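Local structure of hypothetical protein (Pyrococcus furiosus, 2FZF) at residues L25-Y39 / A59-Y73. The protein is of unknown function but belongs to the rubrerythrin family of the ferritin clan, whose better-known members carry a di-iron site inside a four-helix bundle. Numbering follows the deposited sequence.
Sequences LGMAIKAEIGAREFY and AEEEKKHEALLRKLY
Helices 25-39 and 63-73 run antiparallel, their axes 8.8 Å apart at closest approach and 162° between directions, with Leu25 level with Tyr73 and, beyond the break, Tyr39 level with Ala59 of helix 51-61. They are neighbouring helices of a ferritin-like four-helix bundle, completed by helices 103-129 and 134-164; the second partner is interrupted at Glu62, which leaves helical geometry just after helix 51-61. At one end the joint is apolar. Leu25 CB meets the edge of the Tyr73 ring, 3.6 Å from CD2, while Leu69 puts its CD1 3.6 Å from Ala28 CB; the side chains of Leu69 and Ile29 slide past each other in opposite directions, with Leu69 CB 3.9 Å from Ile29 CG1. Along the flank, Ile29 CG2 sits over one face of the Arg70 guanidinium, offset toward its rim. Arg70 NH1 in turn donates in its own plane to the anti lone pair of Glu66 OE2, at 3.1 Å, a salt bridge within one helix that lies across the side chain of Ile33. Glu66 reaches there because its CG is anti to the backbone N (chi1 -165°) and the chain beyond is extended. An alanine here would leave Arg70 without its carboxylate mate and is likely to let the guanidinium swing off Ile29, uncovering Ile33 as well. Toward the bundle interior the contact turns acidic: Glu62, close to Glu32, Glu117 and Glu147, also touches His150, a cluster consistent with the carboxylate-rich metal site of rubrerythrins. Glu32 OE2 is hydrogen-bonded to Tyr124, whereas Glu32 OE1 stands 3.4 Å from Glu62 OE1, two acceptors and like charges close together, with no bond between them.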
# COMPACT_ATOMS: atom_id res chain seq x y z
N LEU A 25 21.46 -10.78 -0.58
CA LEU A 25 21.01 -10.24 0.69
C LEU A 25 21.76 -8.96 1.04
O LEU A 25 21.18 -8.04 1.60
CB LEU A 25 21.17 -11.27 1.82
CG LEU A 25 20.17 -12.42 1.81
CD1 LEU A 25 20.60 -13.42 2.84
CD2 LEU A 25 18.77 -11.94 2.10
N GLY A 26 23.04 -8.89 0.69
CA GLY A 26 23.78 -7.67 0.97
C GLY A 26 23.20 -6.51 0.17
O GLY A 26 23.09 -5.38 0.66
N MET A 27 22.84 -6.79 -1.07
CA MET A 27 22.24 -5.81 -1.97
C MET A 27 20.95 -5.30 -1.36
O MET A 27 20.71 -4.09 -1.32
CB MET A 27 21.95 -6.45 -3.33
CG MET A 27 23.17 -6.63 -4.22
SD MET A 27 22.83 -7.18 -5.93
CE MET A 27 21.43 -6.13 -6.32
N ALA A 28 20.12 -6.24 -0.89
CA ALA A 28 18.83 -5.94 -0.26
C ALA A 28 19.02 -4.97 0.89
O ALA A 28 18.38 -3.92 0.95
CB ALA A 28 18.20 -7.22 0.24
N ILE A 29 19.91 -5.33 1.81
CA ILE A 29 20.21 -4.48 2.95
C ILE A 29 20.61 -3.10 2.46
O ILE A 29 20.10 -2.08 2.93
CB ILE A 29 21.37 -5.05 3.79
CG1 ILE A 29 21.01 -6.45 4.31
CG2 ILE A 29 21.68 -4.11 4.93
CD1 ILE A 29 22.12 -7.12 5.09
N LYS A 30 21.52 -3.07 1.49
CA LYS A 30 22.02 -1.82 0.94
C LYS A 30 20.88 -1.00 0.38
O LYS A 30 20.81 0.21 0.58
CB LYS A 30 23.04 -2.10 -0.17
CG LYS A 30 23.92 -0.93 -0.57
CD LYS A 30 25.14 -1.39 -1.39
CE LYS A 30 26.14 -0.24 -1.66
NZ LYS A 30 27.45 -0.71 -2.24
N ALA A 31 19.97 -1.66 -0.33
CA ALA A 31 18.83 -0.95 -0.93
C ALA A 31 17.93 -0.35 0.13
O ALA A 31 17.49 0.80 0.02
CB ALA A 31 18.04 -1.89 -1.82
N GLU A 32 17.66 -1.14 1.16
CA GLU A 32 16.80 -0.69 2.22
C GLU A 32 17.44 0.44 3.03
O GLU A 32 16.76 1.30 3.58
CB GLU A 32 16.46 -1.85 3.14
CG GLU A 32 14.97 -2.03 3.32
CD GLU A 32 14.27 -2.64 2.12
OE1 GLU A 32 13.02 -2.51 2.04
OE2 GLU A 32 14.95 -3.24 1.26
N ILE A 33 18.76 0.45 3.09
CA ILE A 33 19.42 1.49 3.84
C ILE A 33 19.29 2.82 3.13
O ILE A 33 18.93 3.84 3.73
CB ILE A 33 20.88 1.13 4.05
CG1 ILE A 33 20.95 -0.04 5.01
CG2 ILE A 33 21.67 2.32 4.55
CD1 ILE A 33 22.32 -0.58 5.25
N GLY A 34 19.56 2.80 1.83
CA GLY A 34 19.49 4.01 1.04
C GLY A 34 18.08 4.51 0.85
O GLY A 34 17.85 5.71 0.69
N ALA A 35 17.13 3.58 0.88
CA ALA A 35 15.72 3.89 0.74
C ALA A 35 15.29 4.74 1.93
O ALA A 35 14.83 5.86 1.77
CB ALA A 35 14.91 2.62 0.68
N ARG A 36 15.46 4.17 3.12
CA ARG A 36 15.11 4.83 4.36
C ARG A 36 15.58 6.26 4.40
O ARG A 36 14.84 7.16 4.78
CB ARG A 36 15.73 4.11 5.55
CG ARG A 36 15.14 4.54 6.88
CD ARG A 36 16.10 4.31 8.04
NE ARG A 36 15.46 4.56 9.34
CZ ARG A 36 14.83 5.68 9.67
NH1 ARG A 36 14.29 5.80 10.87
NH2 ARG A 36 14.72 6.68 8.81
N GLU A 37 16.83 6.47 4.02
CA GLU A 37 17.38 7.80 4.08
C GLU A 37 16.92 8.65 2.91
O GLU A 37 17.04 9.88 2.94
CB GLU A 37 18.91 7.74 4.15
CG GLU A 37 19.57 7.19 2.92
CD GLU A 37 21.09 7.19 3.03
OE1 GLU A 37 21.75 7.26 1.96
OE2 GLU A 37 21.62 7.10 4.16
N PHE A 38 16.36 7.99 1.91
CA PHE A 38 15.84 8.69 0.74
C PHE A 38 14.50 9.31 1.11
O PHE A 38 14.23 10.48 0.82
CB PHE A 38 15.66 7.73 -0.44
CG PHE A 38 14.77 8.26 -1.51
CD1 PHE A 38 13.47 7.79 -1.66
CD2 PHE A 38 15.20 9.29 -2.32
CE1 PHE A 38 12.61 8.35 -2.59
CE2 PHE A 38 14.34 9.86 -3.25
CZ PHE A 38 13.04 9.39 -3.38
N TYR A 39 13.64 8.52 1.74
CA TYR A 39 12.34 9.02 2.14
C TYR A 39 12.47 10.06 3.24
O TYR A 39 11.74 11.06 3.27
CB TYR A 39 11.47 7.86 2.59
CG TYR A 39 11.05 6.96 1.44
CD1 TYR A 39 11.23 5.58 1.51
CD2 TYR A 39 10.42 7.49 0.31
CE1 TYR A 39 10.78 4.74 0.49
CE2 TYR A 39 9.96 6.68 -0.71
CZ TYR A 39 10.13 5.31 -0.62
OH TYR A 39 9.63 4.52 -1.63
N ALA A 59 8.21 5.88 5.23
CA ALA A 59 9.60 5.80 5.68
C ALA A 59 9.73 4.95 6.95
O ALA A 59 10.68 4.17 7.09
CB ALA A 59 10.14 7.20 5.94
N GLU A 60 8.77 5.11 7.85
CA GLU A 60 8.74 4.39 9.12
C GLU A 60 8.53 2.91 8.87
O GLU A 60 9.27 2.06 9.39
CB GLU A 60 7.62 4.93 10.01
CG GLU A 60 7.79 6.41 10.33
CD GLU A 60 6.83 6.91 11.40
OE1 GLU A 60 6.86 6.37 12.53
OE2 GLU A 60 6.06 7.86 11.12
N GLU A 61 7.52 2.61 8.07
CA GLU A 61 7.19 1.24 7.72
C GLU A 61 8.43 0.47 7.25
O GLU A 61 8.66 -0.65 7.69
CB GLU A 61 6.14 1.23 6.61
CG GLU A 61 4.71 1.23 7.12
CD GLU A 61 4.31 -0.13 7.65
OE1 GLU A 61 3.10 -0.33 7.92
OE2 GLU A 61 5.20 -0.99 7.79
N GLU A 62 9.23 1.08 6.38
CA GLU A 62 10.41 0.41 5.86
C GLU A 62 11.64 0.51 6.74
O GLU A 62 12.73 0.12 6.31
CB GLU A 62 10.75 0.95 4.46
CG GLU A 62 9.72 0.56 3.38
CD GLU A 62 10.18 0.86 1.96
OE1 GLU A 62 11.29 0.41 1.57
OE2 GLU A 62 9.42 1.55 1.25
N LYS A 63 11.50 1.03 7.95
CA LYS A 63 12.66 1.15 8.85
C LYS A 63 13.05 -0.21 9.40
O LYS A 63 14.24 -0.50 9.58
CB LYS A 63 12.35 2.10 10.02
CG LYS A 63 12.35 3.57 9.66
CD LYS A 63 11.74 4.44 10.76
CE LYS A 63 11.51 5.88 10.28
NZ LYS A 63 10.54 6.65 11.11
N LYS A 64 12.05 -1.04 9.64
CA LYS A 64 12.28 -2.37 10.18
C LYS A 64 12.79 -3.36 9.14
O LYS A 64 13.21 -4.46 9.50
CB LYS A 64 10.99 -2.90 10.79
CG LYS A 64 9.90 -3.14 9.77
CD LYS A 64 8.68 -3.78 10.39
CE LYS A 64 7.88 -4.52 9.32
NZ LYS A 64 7.55 -3.66 8.13
N HIS A 65 12.76 -2.99 7.86
CA HIS A 65 13.22 -3.90 6.80
C HIS A 65 14.70 -4.25 6.94
O HIS A 65 15.10 -5.40 6.77
CB HIS A 65 13.00 -3.27 5.42
CG HIS A 65 11.56 -3.22 4.98
ND1 HIS A 65 10.52 -3.65 5.78
CD2 HIS A 65 11.00 -2.78 3.83
CE1 HIS A 65 9.38 -3.47 5.13
NE2 HIS A 65 9.64 -2.95 3.95
N GLU A 66 15.52 -3.25 7.23
CA GLU A 66 16.95 -3.46 7.36
C GLU A 66 17.26 -4.44 8.46
O GLU A 66 17.90 -5.46 8.23
CB GLU A 66 17.65 -2.15 7.66
CG GLU A 66 19.13 -2.24 7.46
CD GLU A 66 19.86 -1.02 7.93
OE1 GLU A 66 19.28 0.09 7.89
OE2 GLU A 66 21.03 -1.18 8.33
N ALA A 67 16.81 -4.13 9.66
CA ALA A 67 17.05 -4.99 10.81
C ALA A 67 16.50 -6.40 10.54
O ALA A 67 17.08 -7.38 11.01
CB ALA A 67 16.41 -4.40 12.06
N LEU A 68 15.40 -6.50 9.80
CA LEU A 68 14.82 -7.80 9.49
C LEU A 68 15.73 -8.62 8.59
O LEU A 68 15.90 -9.83 8.78
CB LEU A 68 13.45 -7.66 8.82
CG LEU A 68 12.26 -7.20 9.68
CD1 LEU A 68 10.96 -7.48 8.93
CD2 LEU A 68 12.24 -7.94 11.02
N LEU A 69 16.32 -7.96 7.60
CA LEU A 69 17.20 -8.63 6.66
C LEU A 69 18.50 -9.02 7.33
O LEU A 69 19.02 -10.11 7.08
CB LEU A 69 17.50 -7.72 5.47
CG LEU A 69 16.42 -7.46 4.43
CD1 LEU A 69 16.87 -6.39 3.48
CD2 LEU A 69 16.13 -8.74 3.70
N ARG A 70 19.03 -8.14 8.18
CA ARG A 70 20.29 -8.37 8.86
C ARG A 70 20.15 -9.59 9.75
O ARG A 70 21.12 -10.33 9.99
CB ARG A 70 20.70 -7.14 9.70
CG ARG A 70 20.56 -5.83 8.93
CD ARG A 70 21.60 -4.76 9.23
NE ARG A 70 22.95 -5.11 8.79
CZ ARG A 70 23.84 -4.25 8.29
NH1 ARG A 70 23.54 -2.97 8.16
NH2 ARG A 70 25.06 -4.68 7.96
N LYS A 71 18.94 -9.81 10.24
CA LYS A 71 18.67 -10.95 11.09
C LYS A 71 18.72 -12.21 10.26
O LYS A 71 19.34 -13.20 10.67
CB LYS A 71 17.30 -10.84 11.76
CG LYS A 71 17.01 -12.05 12.64
CD LYS A 71 15.79 -11.89 13.51
CE LYS A 71 15.51 -13.18 14.26
NZ LYS A 71 14.35 -13.08 15.19
N LEU A 72 18.07 -12.19 9.11
CA LEU A 72 18.06 -13.35 8.24
C LEU A 72 19.50 -13.67 7.82
O LEU A 72 19.95 -14.80 8.00
CB LEU A 72 17.19 -13.08 7.00
CG LEU A 72 16.54 -14.27 6.26
CD1 LEU A 72 15.92 -13.77 4.98
CD2 LEU A 72 17.57 -15.32 5.93
N TYR A 73 20.21 -12.68 7.30
CA TYR A 73 21.58 -12.90 6.87
C TYR A 73 22.41 -13.53 7.99
O TYR A 73 23.35 -14.27 7.74
CB TYR A 73 22.21 -11.57 6.43
CG TYR A 73 23.56 -11.70 5.76
CD1 TYR A 73 24.69 -12.15 6.47
CD2 TYR A 73 23.72 -11.37 4.40
CE1 TYR A 73 25.94 -12.25 5.85
CE2 TYR A 73 24.97 -11.47 3.78
CZ TYR A 73 26.07 -11.90 4.51
OH TYR A 73 27.30 -11.98 3.92